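Long-range contacts in tyrosyl-tRNA synthetase (Pyrococcus horikoshii, PDB 2CYC), which probably attaches tyrosine to tRNA(Tyr) in two steps, first activating the amino acid with ATP and then transferring it to the acceptor end of the tRNA: residues 70-75 with 118-123; 287-292 with 338-343. One frame throughout, in Å; residues are numbered along the deposited sequence.

Interaction 1. Residues 70-75 with 118-123. With TYR (tyrosine), chain C.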
# COMPACT_ATOMS: atom_id res chain seq x y z
N VAL A 70 7.09 -21.20 9.92
CA VAL A 70 6.74 -21.26 8.50
C VAL A 70 5.55 -20.30 8.37
O VAL A 70 4.54 -20.45 9.06
CB VAL A 70 6.32 -22.68 8.07
CG1 VAL A 70 5.63 -22.64 6.69
CG2 VAL A 70 7.54 -23.60 8.02
N PHE A 71 5.70 -19.32 7.48
CA PHE A 71 4.70 -18.28 7.23
C PHE A 71 4.01 -18.57 5.89
O PHE A 71 4.65 -18.54 4.83
CB PHE A 71 5.44 -16.93 7.18
CG PHE A 71 4.54 -15.72 7.11
CD1 PHE A 71 3.86 -15.28 8.25
CD2 PHE A 71 4.46 -14.96 5.94
CE1 PHE A 71 3.12 -14.09 8.22
CE2 PHE A 71 3.72 -13.77 5.90
CZ PHE A 71 3.05 -13.34 7.05
N LEU A 72 2.70 -18.86 5.95
CA LEU A 72 1.90 -19.17 4.76
C LEU A 72 1.32 -17.84 4.27
O LEU A 72 0.35 -17.32 4.83
CB LEU A 72 0.80 -20.16 5.14
CG LEU A 72 1.29 -21.37 5.95
CD1 LEU A 72 0.13 -22.07 6.67
CD2 LEU A 72 2.02 -22.34 5.04
N ALA A 73 1.92 -17.30 3.21
CA ALA A 73 1.54 -15.99 2.67
C ALA A 73 0.28 -15.99 1.81
O ALA A 73 0.38 -15.83 0.58
CB ALA A 73 2.72 -15.41 1.88
N ASP A 74 -0.89 -16.12 2.44
CA ASP A 74 -2.14 -16.18 1.69
C ASP A 74 -2.55 -14.92 0.93
O ASP A 74 -2.73 -14.99 -0.29
CB ASP A 74 -3.31 -16.70 2.58
CG ASP A 74 -3.51 -15.91 3.88
OD1 ASP A 74 -2.69 -15.03 4.23
OD2 ASP A 74 -4.51 -16.21 4.57
N TRP A 75 -2.68 -13.77 1.60
CA TRP A 75 -3.05 -12.54 0.89
C TRP A 75 -2.01 -12.22 -0.16
O TRP A 75 -2.34 -11.73 -1.25
CB TRP A 75 -3.18 -11.34 1.85
CG TRP A 75 -4.41 -11.35 2.70
CD1 TRP A 75 -5.16 -12.45 3.05
CD2 TRP A 75 -4.97 -10.24 3.41
NE1 TRP A 75 -6.15 -12.08 3.93
CE2 TRP A 75 -6.06 -10.73 4.17
CE3 TRP A 75 -4.65 -8.87 3.48
CZ2 TRP A 75 -6.83 -9.91 5.00
CZ3 TRP A 75 -5.43 -8.05 4.30
CH2 TRP A 75 -6.50 -8.57 5.05
N PHE A 118 3.57 -22.50 12.77
CA PHE A 118 2.95 -22.34 11.47
C PHE A 118 1.94 -21.20 11.59
O PHE A 118 1.02 -21.26 12.41
CB PHE A 118 2.27 -23.65 11.01
CG PHE A 118 3.23 -24.66 10.47
CD1 PHE A 118 3.94 -25.51 11.34
CD2 PHE A 118 3.48 -24.74 9.10
CE1 PHE A 118 4.88 -26.40 10.84
CE2 PHE A 118 4.42 -25.64 8.59
CZ PHE A 118 5.12 -26.47 9.46
N VAL A 119 2.13 -20.16 10.79
CA VAL A 119 1.28 -18.97 10.83
C VAL A 119 0.68 -18.64 9.46
O VAL A 119 1.40 -18.50 8.47
CB VAL A 119 2.11 -17.75 11.32
CG1 VAL A 119 1.34 -16.46 11.12
CG2 VAL A 119 2.46 -17.92 12.80
N LEU A 120 -0.64 -18.53 9.40
CA LEU A 120 -1.32 -18.15 8.17
C LEU A 120 -1.19 -16.62 8.16
O LEU A 120 -1.60 -15.97 9.12
CB LEU A 120 -2.80 -18.57 8.23
CG LEU A 120 -3.61 -18.40 6.94
CD1 LEU A 120 -2.95 -19.17 5.81
CD2 LEU A 120 -5.05 -18.88 7.16
N ALA A 121 -0.63 -16.04 7.09
CA ALA A 121 -0.43 -14.58 7.04
C ALA A 121 -1.63 -13.76 7.49
O ALA A 121 -1.48 -12.80 8.25
CB ALA A 121 -0.01 -14.14 5.63
N SER A 122 -2.82 -14.13 7.04
CA SER A 122 -4.01 -13.37 7.41
C SER A 122 -4.20 -13.22 8.92
O SER A 122 -4.90 -12.31 9.37
CB SER A 122 -5.26 -14.00 6.76
OG SER A 122 -5.33 -15.39 7.01
N GLU A 123 -3.55 -14.09 9.71
CA GLU A 123 -3.64 -13.99 11.16
C GLU A 123 -3.10 -12.63 11.59
O GLU A 123 -3.62 -12.02 12.53
CB GLU A 123 -2.81 -15.10 11.84
CG GLU A 123 -3.23 -16.54 11.52
CD GLU A 123 -2.32 -17.59 12.19
OE1 GLU A 123 -2.30 -18.76 11.73
OE2 GLU A 123 -1.63 -17.23 13.17
N TYR C . 7.89 -13.57 -1.67
CA TYR C . 8.01 -14.98 -1.19
C TYR C . 8.05 -15.95 -2.37
O TYR C . 7.80 -15.50 -3.51
CB TYR C . 6.83 -15.33 -0.26
CG TYR C . 6.81 -14.51 1.01
CD1 TYR C . 7.86 -14.58 1.93
CD2 TYR C . 5.73 -13.68 1.31
CE1 TYR C . 7.84 -13.82 3.11
CE2 TYR C . 5.69 -12.93 2.49
CZ TYR C . 6.75 -13.00 3.38
OH TYR C . 6.71 -12.24 4.54
OXT TYR C . 8.31 -17.15 -2.14
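Phe-71 and Ala-121 pack tightly where two parallel strands give way to helices. Phe-71 CZ lies 3.5 Å from Ala-121 CB. With CG anti to the backbone N (chi1 -172°), the ring also brings Phe-71 CE2 to 3.6 Å from the OH of the bound tyrosine, while CD1 meets Val-119 CG1. Ala-73 CB sits 3.5 Å from CD2 of the ligand ring. With alanine in place of this phenylalanine, a gap is likely to open between Ala-121 and the tyrosine hydroxyl.

The strands are joined by backbone bonds from Val-119 N to Val-70 O, Leu-72 N to Val-119 O and Ala-121 N to Leu-72 O. Leu-72 O takes a second bond, from Asp-74 N, and its two donors come from opposite faces of the carbonyl plane. Ser-122 OG then donates to Asp-74 OD2 at 2.7 Å, on the carboxylate's syn lone pair. Ser-122 N adds a weak bond to Asp-74 OD1, so both carboxylate oxygens face Ser-122. Leu-120 CG lies 3.4 Å from Asp-74 OD2.

Residues 70-75 are all buried, whereas Phe-118, Val-119 and Leu-120 are partly exposed on the solvent side. Phe-118 lies alongside Val-70, its CE2 3.6 Å from Val-70 CB, and Lys-99 makes a cation-pi contact with the ring. Glu-123 is exposed, and its OE1 accepts from Leu-120 N of its own segment, from above the carboxylate plane.

Neighbouring parallel strands running into helices beside the substrate are typical of the Rossmann-type catalytic domain of class I synthetases, here at the tyrosine pocket.

Interaction 2. Residues 287-292 with 338-343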
# COMPACT_ATOMS: atom_id res chain seq x y z
N ASN A 287 25.29 -27.78 -14.29
CA ASN A 287 24.83 -29.16 -14.26
C ASN A 287 23.80 -29.30 -13.14
O ASN A 287 24.15 -29.40 -11.96
CB ASN A 287 26.05 -30.05 -14.01
CG ASN A 287 25.75 -31.53 -14.16
OD1 ASN A 287 26.60 -32.29 -14.63
ND2 ASN A 287 24.56 -31.94 -13.75
N PRO A 288 22.51 -29.32 -13.50
CA PRO A 288 21.44 -29.45 -12.50
C PRO A 288 21.61 -30.67 -11.60
O PRO A 288 21.35 -30.61 -10.39
CB PRO A 288 20.18 -29.53 -13.36
CG PRO A 288 20.55 -28.67 -14.55
CD PRO A 288 21.95 -29.12 -14.85
N VAL A 289 22.06 -31.78 -12.18
CA VAL A 289 22.24 -32.98 -11.39
C VAL A 289 23.33 -32.82 -10.33
O VAL A 289 23.12 -33.20 -9.17
CB VAL A 289 22.56 -34.20 -12.27
CG1 VAL A 289 22.80 -35.42 -11.38
CG2 VAL A 289 21.39 -34.47 -13.23
N LEU A 290 24.48 -32.27 -10.71
CA LEU A 290 25.56 -32.08 -9.75
C LEU A 290 25.11 -31.06 -8.69
O LEU A 290 25.53 -31.13 -7.54
CB LEU A 290 26.85 -31.59 -10.43
CG LEU A 290 27.68 -32.58 -11.28
CD1 LEU A 290 28.85 -31.83 -11.92
CD2 LEU A 290 28.20 -33.72 -10.39
N ASP A 291 24.28 -30.11 -9.11
CA ASP A 291 23.75 -29.08 -8.23
C ASP A 291 22.98 -29.76 -7.08
O ASP A 291 23.16 -29.43 -5.91
CB ASP A 291 22.81 -28.16 -9.03
CG ASP A 291 22.33 -26.95 -8.23
OD1 ASP A 291 21.11 -26.78 -8.06
OD2 ASP A 291 23.18 -26.15 -7.77
N TRP A 292 22.15 -30.74 -7.44
CA TRP A 292 21.37 -31.49 -6.46
C TRP A 292 22.26 -32.39 -5.61
O TRP A 292 22.03 -32.56 -4.40
CB TRP A 292 20.30 -32.33 -7.18
CG TRP A 292 19.16 -31.52 -7.76
CD1 TRP A 292 19.20 -30.21 -8.14
CD2 TRP A 292 17.84 -31.99 -8.08
NE1 TRP A 292 17.99 -29.83 -8.67
CE2 TRP A 292 17.13 -30.90 -8.65
CE3 TRP A 292 17.18 -33.23 -7.94
CZ2 TRP A 292 15.80 -31.01 -9.08
CZ3 TRP A 292 15.85 -33.33 -8.37
CH2 TRP A 292 15.17 -32.23 -8.93
N ASP A 338 25.38 -43.41 -14.68
CA ASP A 338 25.44 -43.98 -13.35
C ASP A 338 25.10 -42.97 -12.25
O ASP A 338 24.40 -43.30 -11.30
CB ASP A 338 26.82 -44.59 -13.12
CG ASP A 338 27.18 -45.60 -14.21
OD1 ASP A 338 26.38 -46.54 -14.42
OD2 ASP A 338 28.25 -45.46 -14.85
N LEU A 339 25.57 -41.73 -12.40
CA LEU A 339 25.27 -40.69 -11.41
C LEU A 339 23.75 -40.46 -11.33
O LEU A 339 23.18 -40.44 -10.24
CB LEU A 339 25.96 -39.38 -11.78
CG LEU A 339 25.65 -38.20 -10.84
CD1 LEU A 339 26.03 -38.54 -9.39
CD2 LEU A 339 26.40 -36.98 -11.32
N LYS A 340 23.10 -40.30 -12.49
CA LYS A 340 21.66 -40.08 -12.52
C LYS A 340 20.88 -41.18 -11.80
O LYS A 340 19.96 -40.91 -11.03
CB LYS A 340 21.15 -40.01 -13.96
CG LYS A 340 21.40 -38.70 -14.70
CD LYS A 340 20.79 -38.83 -16.09
CE LYS A 340 20.98 -37.60 -16.93
NZ LYS A 340 20.22 -37.71 -18.20
N ASN A 341 21.25 -42.43 -12.06
CA ASN A 341 20.56 -43.54 -11.42
C ASN A 341 20.80 -43.52 -9.91
O ASN A 341 19.89 -43.78 -9.12
CB ASN A 341 21.03 -44.87 -12.03
CG ASN A 341 20.58 -46.07 -11.21
OD1 ASN A 341 21.38 -46.68 -10.50
ND2 ASN A 341 19.30 -46.42 -11.30
N ALA A 342 22.02 -43.20 -9.49
CA ALA A 342 22.30 -43.17 -8.06
C ALA A 342 21.52 -42.03 -7.38
O ALA A 342 20.99 -42.20 -6.29
CB ALA A 342 23.80 -43.03 -7.82
N VAL A 343 21.44 -40.87 -8.03
CA VAL A 343 20.71 -39.76 -7.44
C VAL A 343 19.22 -40.08 -7.31
O VAL A 343 18.60 -39.75 -6.30
CB VAL A 343 20.89 -38.46 -8.25
CG1 VAL A 343 19.94 -37.38 -7.75
CG2 VAL A 343 22.34 -37.98 -8.13
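Val-289 reaches across to Leu-339 and Val-343, one turn apart on the facing helix. It has more surface buried by the contact than any other residue of the two segments. One methyl does most of the work. Val-289 CG1 is anti to the backbone N (chi1 177°), and it comes 3.9 Å from Leu-339 CD2 and 4.2 Å from Val-343 CG2. The other methyl, Val-289 CG2, only grazes the aliphatic part of Lys-340, at 4.5 Å from Lys-340 CG.

Leu-339 is the second main partner. Its side chain and that of Val-289 run antiparallel, flank to flank. Leu-339 CD2 serves two neighbours, since it also touches Leu-290 CD2 at 3.8 Å. The side chains of Leu-290 and Leu-339 stand roughly perpendicular. Leu-290 starts out away from the facing helix, and only its end returns to the contact. Phe-329 of helix 322-330 packs against both leucines.

This is apolar helix-helix packing between helix 288-297 and helix 336-350. The short segments run at 44° with axes 10.8 Å apart, a wide spacing bridged by side chains. No hydrogen bond crosses between them. Both helices belong to the largely helical C-terminal domain that follows the KMSKS motif. As in relatives, this domain probably takes part in recognising the tRNA anticodon.

Val-343, the third residue, turns its CG2 methyl to Val-289, while Val-293 and Ile-297 of the first helix also pack on the side chain. Lys-340 is only partly exposed. Its extended chain takes NZ to the backbone oxygens of Arg-275 and Ala-277, where it makes hydrogen bonds that tie helix 336-350 to the end of helix 267-276.

How the interactions relate
Both contacts are largely buried, but they lie on opposite sides of the chain's centre. Their centres are 34 Å apart and their nearest atoms about 20 Å apart. They share no helix or strand and follow one another along the chain. Interaction 1 joins adjacent strands of the catalytic sheet, and its backbone bonds and carboxylate-serine pair add polar ties to the apolar packing. It borders the substrate, and Trp-75 also packs on Gln-132 of the second subunit. Interaction 2 joins two helices through apolar side-chain surfaces, with no hydrogen bond between the two segments. It is smaller, 229 against 554 Å² of buried surface, and lies away from the annotated sites and the other subunit.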